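Local coordinates for protein 3'-5'-exonuclease (Saccharomyces cerevisiae, PDB 3E2V) that probably degrades DNA as a metal-dependent nuclease, incising double strands and removing nucleotides in the 3'-to-5' direction, at residues R50-A55 against S79-Y84; S67-V72 against H85-H90; G257-L262 against L287-Q292. All blocks are in the same frame, centred on the assembly; numbering follows the deposited sequence.

Interaction 1: residues R50-A55 against S79-Y84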
loop_
_atom_site.group_PDB
_atom_site.type_symbol
_atom_site.label_atom_id
_atom_site.label_comp_id
_atom_site.label_asym_id
_atom_site.label_seq_id
_atom_site.Cartn_x
_atom_site.Cartn_y
_atom_site.Cartn_z
ATOM N N ARG A 50 -9.013 16.118 -9.905
ATOM C CA ARG A 50 -8.215 15.400 -10.901
ATOM C C ARG A 50 -8.650 13.924 -11.050
ATOM O O ARG A 50 -7.848 13.046 -11.381
ATOM C CB ARG A 50 -6.711 15.536 -10.611
ATOM C CG ARG A 50 -6.208 16.970 -10.398
ATOM C CD ARG A 50 -6.640 17.887 -11.549
ATOM N NE ARG A 50 -6.246 17.298 -12.834
ATOM C CZ ARG A 50 -6.856 17.557 -13.988
ATOM N NH1 ARG A 50 -7.892 18.396 -14.026
ATOM N NH2 ARG A 50 -6.418 16.973 -15.100
ATOM N N HIS A 51 -9.938 13.691 -10.814
ATOM C CA HIS A 51 -10.657 12.467 -11.201
ATOM C C HIS A 51 -10.360 11.246 -10.348
ATOM O O HIS A 51 -10.724 10.129 -10.727
ATOM C CB HIS A 51 -10.449 12.145 -12.687
ATOM C CG HIS A 51 -10.543 13.351 -13.575
ATOM N ND1 HIS A 51 -11.700 14.096 -13.701
ATOM C CD2 HIS A 51 -9.611 13.958 -14.349
ATOM C CE1 HIS A 51 -11.475 15.111 -14.518
ATOM N NE2 HIS A 51 -10.222 15.049 -14.929
ATOM N N VAL A 52 -9.733 11.464 -9.196
ATOM C CA VAL A 52 -9.544 10.376 -8.240
ATOM C C VAL A 52 -10.853 10.160 -7.499
ATOM O O VAL A 52 -11.361 11.065 -6.824
ATOM C CB VAL A 52 -8.366 10.624 -7.272
ATOM C CG1 VAL A 52 -8.050 9.346 -6.473
ATOM C CG2 VAL A 52 -7.140 11.098 -8.042
ATOM N N LYS A 53 -11.396 8.950 -7.624
ATOM C CA LYS A 53 -12.685 8.634 -7.048
ATOM C C LYS A 53 -12.566 7.929 -5.707
ATOM O O LYS A 53 -13.383 8.141 -4.814
ATOM C CB LYS A 53 -13.505 7.769 -8.010
ATOM C CG LYS A 53 -13.643 8.347 -9.402
ATOM C CD LYS A 53 -14.359 9.699 -9.419
ATOM C CE LYS A 53 -14.342 10.269 -10.820
ATOM N NZ LYS A 53 -15.018 11.599 -10.856
ATOM N N ASN A 54 -11.573 7.052 -5.573
ATOM C CA ASN A 54 -11.437 6.202 -4.390
ATOM C C ASN A 54 -9.956 6.144 -4.042
ATOM O O ASN A 54 -9.111 6.342 -4.928
ATOM C CB ASN A 54 -11.861 4.754 -4.693
ATOM C CG ASN A 54 -13.358 4.558 -4.796
ATOM O OD1 ASN A 54 -13.907 3.665 -4.134
ATOM N ND2 ASN A 54 -14.011 5.331 -5.630
ATOM N N ALA A 55 -9.641 5.888 -2.767
ATOM C CA ALA A 55 -8.252 5.622 -2.400
ATOM C C ALA A 55 -8.217 4.654 -1.245
ATOM O O ALA A 55 -9.151 4.592 -0.444
ATOM C CB ALA A 55 -7.518 6.908 -2.042
ATOM N N SER A 79 -14.869 14.113 2.861
ATOM C CA SER A 79 -14.031 13.686 1.743
ATOM C C SER A 79 -14.861 13.463 0.490
ATOM O O SER A 79 -15.812 12.686 0.514
ATOM C CB SER A 79 -13.314 12.384 2.092
ATOM O OG SER A 79 -12.597 11.899 0.957
ATOM N N PRO A 80 -14.492 14.137 -0.615
ATOM C CA PRO A 80 -15.139 13.820 -1.885
ATOM C C PRO A 80 -14.615 12.520 -2.521
ATOM O O PRO A 80 -15.150 12.087 -3.545
ATOM C CB PRO A 80 -14.801 15.037 -2.750
ATOM C CG PRO A 80 -13.512 15.523 -2.225
ATOM C CD PRO A 80 -13.507 15.227 -0.749
ATOM N N LEU A 81 -13.570 11.925 -1.938
ATOM C CA LEU A 81 -13.129 10.574 -2.323
ATOM C C LEU A 81 -13.738 9.555 -1.389
ATOM O O LEU A 81 -13.894 9.816 -0.189
ATOM C CB LEU A 81 -11.605 10.429 -2.228
ATOM C CG LEU A 81 -10.739 10.802 -3.428
ATOM C CD1 LEU A 81 -10.830 12.275 -3.780
ATOM C CD2 LEU A 81 -9.297 10.419 -3.141
ATOM N N LYS A 82 -14.083 8.389 -1.918
ATOM C CA LYS A 82 -14.438 7.281 -1.057
ATOM C C LYS A 82 -13.131 6.667 -0.557
ATOM O O LYS A 82 -12.300 6.219 -1.360
ATOM C CB LYS A 82 -15.290 6.244 -1.789
ATOM C CG LYS A 82 -15.711 5.069 -0.926
ATOM C CD LYS A 82 -16.628 5.483 0.228
ATOM C CE LYS A 82 -16.892 4.326 1.176
ATOM N NZ LYS A 82 -17.253 4.805 2.546
ATOM N N LEU A 83 -12.948 6.679 0.761
ATOM C CA LEU A 83 -11.731 6.157 1.362
ATOM C C LEU A 83 -11.959 4.820 2.021
ATOM O O LEU A 83 -12.901 4.629 2.805
ATOM C CB LEU A 83 -11.185 7.134 2.387
ATOM C CG LEU A 83 -10.789 8.513 1.856
ATOM C CD1 LEU A 83 -10.363 9.415 2.996
ATOM C CD2 LEU A 83 -9.678 8.418 0.836
ATOM N N TYR A 84 -11.068 3.894 1.679
ATOM C CA TYR A 84 -10.955 2.613 2.352
ATOM C C TYR A 84 -9.607 2.538 3.044
ATOM O O TYR A 84 -8.776 3.410 2.856
ATOM C CB TYR A 84 -11.150 1.467 1.356
ATOM C CG TYR A 84 -12.475 1.568 0.636
ATOM C CD1 TYR A 84 -13.667 1.412 1.331
ATOM C CD2 TYR A 84 -12.530 1.844 -0.718
ATOM C CE1 TYR A 84 -14.895 1.515 0.687
ATOM C CE2 TYR A 84 -13.756 1.959 -1.377
ATOM C CZ TYR A 84 -14.928 1.794 -0.672
ATOM O OH TYR A 84 -16.135 1.907 -1.339
HETATM O O HOH W 1 -13.897 11.871 -6.143
HETATM O O HOH W 2 -15.753 9.347 -5.164
#
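Asn54 and Ala55 lie beside Lys82, Leu83 and Tyr84 as neighbouring parallel strands of the TIM barrel. The strands belong to one beta-alpha-beta unit, with helix 62-75 between them. Three backbone bonds hold the register. Lys82 N donates to Lys53 O at 3.0 Å, and Ala55 N donates to Lys82 O at 3.0 Å. Tyr84 N reaches Ala55 O at 2.9 Å in a nearly straight bond (N-H...O 175°). Asn54 CA also sets its C-H against Lys82 O.

The two sheet faces differ. On the face of Asn54 and Lys82, Asn54 holds CG anti to its carbonyl carbon (chi1 -75°), which turns the amide toward Tyr84. From there OD1 meets the edge of the Tyr84 ring, with CE2 3.2 Å away, and the amide plane is turned 38° from the ring. OD1 also lies 3.8 Å from Lys82 CB. With an alanine in place of Asn54, the Tyr84 edge would probably lose its polar neighbour and a gap would open beside Lys82 CB. Trp385 of helix 377-392 and Tyr15 of strand 14-16 also touch Asn54.

On the face of Ala55 and Leu83 the contacts between the two segments are apolar. Ala55 CB rests against Leu83 CD2 at 3.9 Å and also touches Leu81 CD2. Leu81 also packs on Ala47 and Ala48 of helix 40-49. A Schellman motif with His51 at C-prime ends this helix, and Val52 N bonds to Ala47 O within it. Ser79 OG donates to Leu81 O just before the strand begins. Leu81 CD2 meets Val52 CG1 at 3.7 Å, while its other branch, CD1, lies against Val52 O at 3.3 Å.

Interaction 2: residues S67-V72 against H85-H90; sequences SAIELV and HTIGVH
His85 meets Ile69 because its CG stands between the backbone N and the carbonyl carbon (chi1 70°), which lifts the imidazole from the strand toward the helix. Ile69 answers with CG1 anti to its carbonyl carbon (chi1 -70°). This is helix-on-strand packing in a beta-alpha-beta unit of the TIM barrel. Helix 67-72 runs nearly antiparallel to strand 85-87, at 156°, with the axes 8.5 Å apart.

The closest touch is Ile69 CG1 to His85 CE1, at 3.3 Å. The same methylene lies 3.6 Å from NE2. Ile69 CA sits over one face of the ring, offset toward its rim. The ring's rotation is fixed from the strand itself: His85 ND1 donates to Thr86 O at 2.8 Å, almost straight and in the ring plane. The donor stands above the carbonyl plane of Thr86. Ile87 CG1 borders the ring edge, in plane.

Ile87 extends the apolar layer. Its CD1 meets Ile69 CD1 at 4.2 Å, and Leu141 and Met145 of helix 132-149 pack on the Ile87 side chain too. Gly88 N is tied to Ser65 OG, a further link between the strand end and the helix. Ala68 and Val72 both rest on Val57 of the neighbouring strand 52-57. Their CB and CG2, respectively, each lie 4.3 Å from His85 CB.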
loop_
_atom_site.group_PDB
_atom_site.type_symbol
_atom_site.label_atom_id
_atom_site.label_comp_id
_atom_site.label_asym_id
_atom_site.label_seq_id
_atom_site.Cartn_x
_atom_site.Cartn_y
_atom_site.Cartn_z
ATOM N N SER A 67 -4.908 4.596 13.736
ATOM C CA SER A 67 -4.921 5.968 13.205
ATOM C C SER A 67 -5.656 6.070 11.867
ATOM O O SER A 67 -6.413 7.020 11.639
ATOM C CB SER A 67 -3.503 6.523 13.068
ATOM O OG SER A 67 -2.925 6.667 14.351
ATOM N N ALA A 68 -5.433 5.095 10.976
ATOM C CA ALA A 68 -6.114 5.094 9.675
ATOM C C ALA A 68 -7.623 4.899 9.824
ATOM O O ALA A 68 -8.414 5.609 9.184
ATOM C CB ALA A 68 -5.525 4.015 8.756
ATOM N N ILE A 69 -8.031 3.955 10.676
ATOM C CA ILE A 69 -9.448 3.775 11.004
ATOM C C ILE A 69 -10.084 5.092 11.424
ATOM O O ILE A 69 -11.140 5.451 10.923
ATOM C CB ILE A 69 -9.628 2.727 12.127
ATOM C CG1 ILE A 69 -9.291 1.320 11.610
ATOM C CG2 ILE A 69 -11.062 2.730 12.666
ATOM C CD1 ILE A 69 -8.949 0.348 12.731
ATOM N N GLU A 70 -9.421 5.787 12.333
ATOM C CA GLU A 70 -9.986 6.998 12.923
ATOM C C GLU A 70 -9.970 8.146 11.943
ATOM O O GLU A 70 -10.906 8.946 11.914
ATOM C CB GLU A 70 -9.216 7.365 14.174
ATOM C CG GLU A 70 -9.450 6.369 15.291
ATOM C CD GLU A 70 -8.407 6.466 16.382
ATOM O OE1 GLU A 70 -7.644 7.460 16.422
ATOM O OE2 GLU A 70 -8.346 5.524 17.208
ATOM N N LEU A 71 -8.911 8.245 11.144
ATOM C CA LEU A 71 -8.825 9.321 10.167
ATOM C C LEU A 71 -9.908 9.176 9.097
ATOM O O LEU A 71 -10.576 10.156 8.734
ATOM C CB LEU A 71 -7.422 9.380 9.543
ATOM C CG LEU A 71 -7.171 10.470 8.496
ATOM C CD1 LEU A 71 -7.442 11.867 9.074
ATOM C CD2 LEU A 71 -5.731 10.374 7.988
ATOM N N VAL A 72 -10.066 7.957 8.589
ATOM C CA VAL A 72 -11.078 7.685 7.587
ATOM C C VAL A 72 -12.469 7.986 8.149
ATOM O O VAL A 72 -13.256 8.668 7.493
ATOM C CB VAL A 72 -10.956 6.230 7.067
ATOM C CG1 VAL A 72 -12.189 5.820 6.250
ATOM C CG2 VAL A 72 -9.712 6.107 6.220
ATOM N N HIS A 85 -9.393 1.526 3.883
ATOM C CA HIS A 85 -8.077 1.387 4.506
ATOM C C HIS A 85 -7.686 -0.062 4.742
ATOM O O HIS A 85 -8.515 -0.994 4.648
ATOM C CB HIS A 85 -8.033 2.147 5.829
ATOM C CG HIS A 85 -8.880 1.511 6.882
ATOM N ND1 HIS A 85 -8.404 0.515 7.704
ATOM C CD2 HIS A 85 -10.194 1.657 7.180
ATOM C CE1 HIS A 85 -9.371 0.117 8.513
ATOM N NE2 HIS A 85 -10.464 0.800 8.219
ATOM N N THR A 86 -6.411 -0.238 5.073
ATOM C CA THR A 86 -5.903 -1.557 5.418
ATOM C C THR A 86 -5.724 -1.653 6.931
ATOM O O THR A 86 -5.815 -0.643 7.658
ATOM C CB THR A 86 -4.522 -1.827 4.726
ATOM O OG1 THR A 86 -3.491 -1.089 5.403
ATOM C CG2 THR A 86 -4.540 -1.398 3.262
ATOM N N ILE A 87 -5.483 -2.887 7.395
ATOM C CA ILE A 87 -5.033 -3.195 8.763
ATOM C C ILE A 87 -3.956 -4.259 8.679
ATOM O O ILE A 87 -4.146 -5.296 8.050
ATOM C CB ILE A 87 -6.172 -3.734 9.641
ATOM C CG1 ILE A 87 -7.303 -2.702 9.757
ATOM C CG2 ILE A 87 -5.623 -4.141 11.031
ATOM C CD1 ILE A 87 -8.536 -3.224 10.513
ATOM N N GLY A 88 -2.833 -3.996 9.322
ATOM C CA GLY A 88 -1.707 -4.936 9.290
ATOM C C GLY A 88 -0.463 -4.329 9.882
ATOM O O GLY A 88 -0.441 -3.146 10.196
ATOM N N VAL A 89 0.567 -5.156 10.053
ATOM C CA VAL A 89 1.858 -4.686 10.585
ATOM C C VAL A 89 2.966 -4.943 9.572
ATOM O O VAL A 89 3.214 -6.084 9.192
ATOM C CB VAL A 89 2.213 -5.342 11.941
ATOM C CG1 VAL A 89 3.487 -4.748 12.521
ATOM C CG2 VAL A 89 1.071 -5.151 12.917
ATOM N N HIS A 90 3.589 -3.860 9.128
ATOM C CA HIS A 90 4.607 -3.830 8.077
ATOM C C HIS A 90 5.917 -4.359 8.659
ATOM O O HIS A 90 6.129 -4.285 9.868
ATOM C CB HIS A 90 4.692 -2.343 7.699
ATOM C CG HIS A 90 5.661 -1.972 6.629
ATOM N ND1 HIS A 90 7.026 -2.007 6.799
ATOM C CD2 HIS A 90 5.450 -1.395 5.423
ATOM C CE1 HIS A 90 7.619 -1.530 5.718
ATOM N NE2 HIS A 90 6.683 -1.134 4.876
#

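Interaction 3: residues G257-L262 against L287-Q292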
loop_
_atom_site.group_PDB
_atom_site.type_symbol
_atom_site.label_atom_id
_atom_site.label_comp_id
_atom_site.label_asym_id
_atom_site.label_seq_id
_atom_site.Cartn_x
_atom_site.Cartn_y
_atom_site.Cartn_z
ATOM N N GLY A 257 11.209 -3.921 -8.417
ATOM C CA GLY A 257 12.157 -5.007 -8.642
ATOM C C GLY A 257 12.587 -5.227 -10.084
ATOM O O GLY A 257 12.246 -4.471 -11.002
ATOM N N SER A 258 13.374 -6.275 -10.271
ATOM C CA SER A 258 13.916 -6.595 -11.567
ATOM C C SER A 258 12.927 -7.365 -12.434
ATOM O O SER A 258 11.887 -7.819 -11.954
ATOM C CB SER A 258 15.173 -7.435 -11.369
ATOM O OG SER A 258 14.831 -8.735 -10.911
ATOM N N ALA A 259 13.257 -7.523 -13.713
ATOM C CA ALA A 259 12.454 -8.352 -14.624
ATOM C C ALA A 259 12.351 -9.799 -14.126
ATOM O O ALA A 259 11.298 -10.420 -14.231
ATOM C CB ALA A 259 13.031 -8.315 -16.038
ATOM N N ILE A 260 13.443 -10.328 -13.574
ATOM C CA ILE A 260 13.440 -11.685 -13.024
ATOM C C ILE A 260 12.498 -11.771 -11.815
ATOM O O ILE A 260 11.712 -12.713 -11.697
ATOM C CB ILE A 260 14.876 -12.141 -12.639
ATOM C CG1 ILE A 260 15.754 -12.252 -13.899
ATOM C CG2 ILE A 260 14.848 -13.489 -11.916
ATOM C CD1 ILE A 260 17.265 -12.341 -13.619
ATOM N N ASP A 261 12.558 -10.765 -10.949
ATOM C CA ASP A 261 11.659 -10.721 -9.790
ATOM C C ASP A 261 10.209 -10.671 -10.241
ATOM O O ASP A 261 9.349 -11.369 -9.673
ATOM C CB ASP A 261 11.884 -9.461 -8.947
ATOM C CG ASP A 261 13.228 -9.409 -8.285
ATOM O OD1 ASP A 261 13.838 -10.478 -8.042
ATOM O OD2 ASP A 261 13.654 -8.258 -7.991
ATOM N N LEU A 262 9.926 -9.842 -11.247
ATOM C CA LEU A 262 8.554 -9.726 -11.749
ATOM C C LEU A 262 8.020 -11.079 -12.209
ATOM O O LEU A 262 6.896 -11.440 -11.899
ATOM C CB LEU A 262 8.446 -8.705 -12.884
ATOM C CG LEU A 262 7.069 -8.646 -13.550
ATOM C CD1 LEU A 262 5.991 -8.165 -12.556
ATOM C CD2 LEU A 262 7.090 -7.766 -14.810
ATOM N N LEU A 287 11.182 1.218 -16.311
ATOM C CA LEU A 287 10.176 1.329 -17.354
ATOM C C LEU A 287 10.074 0.039 -18.172
ATOM O O LEU A 287 8.974 -0.386 -18.515
ATOM C CB LEU A 287 10.452 2.534 -18.273
ATOM C CG LEU A 287 10.567 3.918 -17.625
ATOM C CD1 LEU A 287 10.794 4.947 -18.735
ATOM C CD2 LEU A 287 9.328 4.265 -16.799
ATOM N N ALA A 288 11.222 -0.579 -18.451
ATOM C CA ALA A 288 11.270 -1.840 -19.208
ATOM C C ALA A 288 10.565 -2.953 -18.455
ATOM O O ALA A 288 9.917 -3.816 -19.054
ATOM C CB ALA A 288 12.712 -2.231 -19.494
ATOM N N VAL A 289 10.709 -2.937 -17.138
ATOM C CA VAL A 289 10.061 -3.939 -16.302
ATOM C C VAL A 289 8.555 -3.692 -16.302
ATOM O O VAL A 289 7.777 -4.623 -16.509
ATOM C CB VAL A 289 10.632 -3.943 -14.866
ATOM C CG1 VAL A 289 9.871 -4.936 -13.999
ATOM C CG2 VAL A 289 12.112 -4.314 -14.871
ATOM N N VAL A 290 8.132 -2.444 -16.093
ATOM C CA VAL A 290 6.703 -2.098 -16.125
ATOM C C VAL A 290 6.032 -2.506 -17.445
ATOM O O VAL A 290 4.884 -2.976 -17.442
ATOM C CB VAL A 290 6.498 -0.596 -15.782
ATOM C CG1 VAL A 290 5.115 -0.100 -16.157
ATOM C CG2 VAL A 290 6.748 -0.394 -14.305
ATOM N N LYS A 291 6.752 -2.378 -18.558
ATOM C CA LYS A 291 6.194 -2.737 -19.867
ATOM C C LYS A 291 5.794 -4.214 -19.905
ATOM O O LYS A 291 4.870 -4.576 -20.636
ATOM C CB LYS A 291 7.182 -2.415 -20.994
ATOM C CG LYS A 291 6.562 -2.470 -22.383
ATOM C CD LYS A 291 7.500 -1.902 -23.431
ATOM C CE LYS A 291 6.899 -2.007 -24.818
ATOM N NZ LYS A 291 7.875 -1.574 -25.866
ATOM N N GLN A 292 6.473 -5.040 -19.100
ATOM C CA GLN A 292 6.227 -6.489 -19.062
ATOM C C GLN A 292 5.104 -6.920 -18.121
ATOM O O GLN A 292 4.712 -8.092 -18.116
ATOM C CB GLN A 292 7.504 -7.248 -18.700
ATOM C CG GLN A 292 8.639 -7.060 -19.717
ATOM C CD GLN A 292 9.968 -7.565 -19.207
ATOM O OE1 GLN A 292 10.312 -7.379 -18.039
ATOM N NE2 GLN A 292 10.742 -8.190 -20.093
HETATM O O HOH W 3 9.734 -9.673 -16.440
#
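Val289 takes part in both apolar side-chain contacts, with Ala259 and Leu262, where the two helices pack together. Its two methyls divide the work. CG1 is anti to the backbone N (chi1 176°) and meets Leu262 CD2 at 4.0 Å. CG2 lies 3.6 Å from Ala259 N, at the first turn of helix 259-268. Both methyls also pass close to Gly257 O. Leu262 CD2 reaches further, to 3.6 Å from Val289 O and 3.9 Å from Gln292 CB. Phe255 touches Val289, and Ile293 touches Leu262.

The polar link is made by the more exposed Gln292. Gln292 extends beyond CG and brings OE1 alongside Ala259 CB, 3.5 Å away. No direct hydrogen bond joins the two segments. A water bridges them instead, donating to Ala259 O at 2.8 Å and to Gln292 OE1 at 2.9 Å. Lys291 O accepts from Lys373 NZ of helix 362-373.

The third group of bonds shapes the helix start. Ser258 is the N-cap: its OG accepts from Asp261 N. In return, Ser258 N donates to Asp261 OD2 at 3.0 Å, from above the carboxylate plane. This reciprocal pair is a capping box. It fixes the first turn, from which Ala259 and Leu262 meet Val289.

The contact lies away from the metal site. The two helices follow strands 250-252 and 272-276, which are neighbours in the sheet. Such packing of successive outer helices belongs to the TIM barrel of the TatD-type hydrolases.

Overall arrangement
Interactions 1 and 2 are buried and belong to one beta-alpha-beta unit. Both use strand 82-87: the first ties it to strand 52-57, the second packs helix 62-75 against it. They touch where Leu83 O meets Val72 CG1 at 3.7 Å. Interaction 3 is partly buried and lies across the chain's centre from interaction 2, with centres about 30 Å apart. It joins two outer helices, not strands. The chemistry follows the place in the fold. Backbone hydrogen bonds join the strands in interaction 1. Between the two segments of interaction 2 there is packing but no hydrogen bond. Interaction 3 combines a small apolar patch with a bridging water.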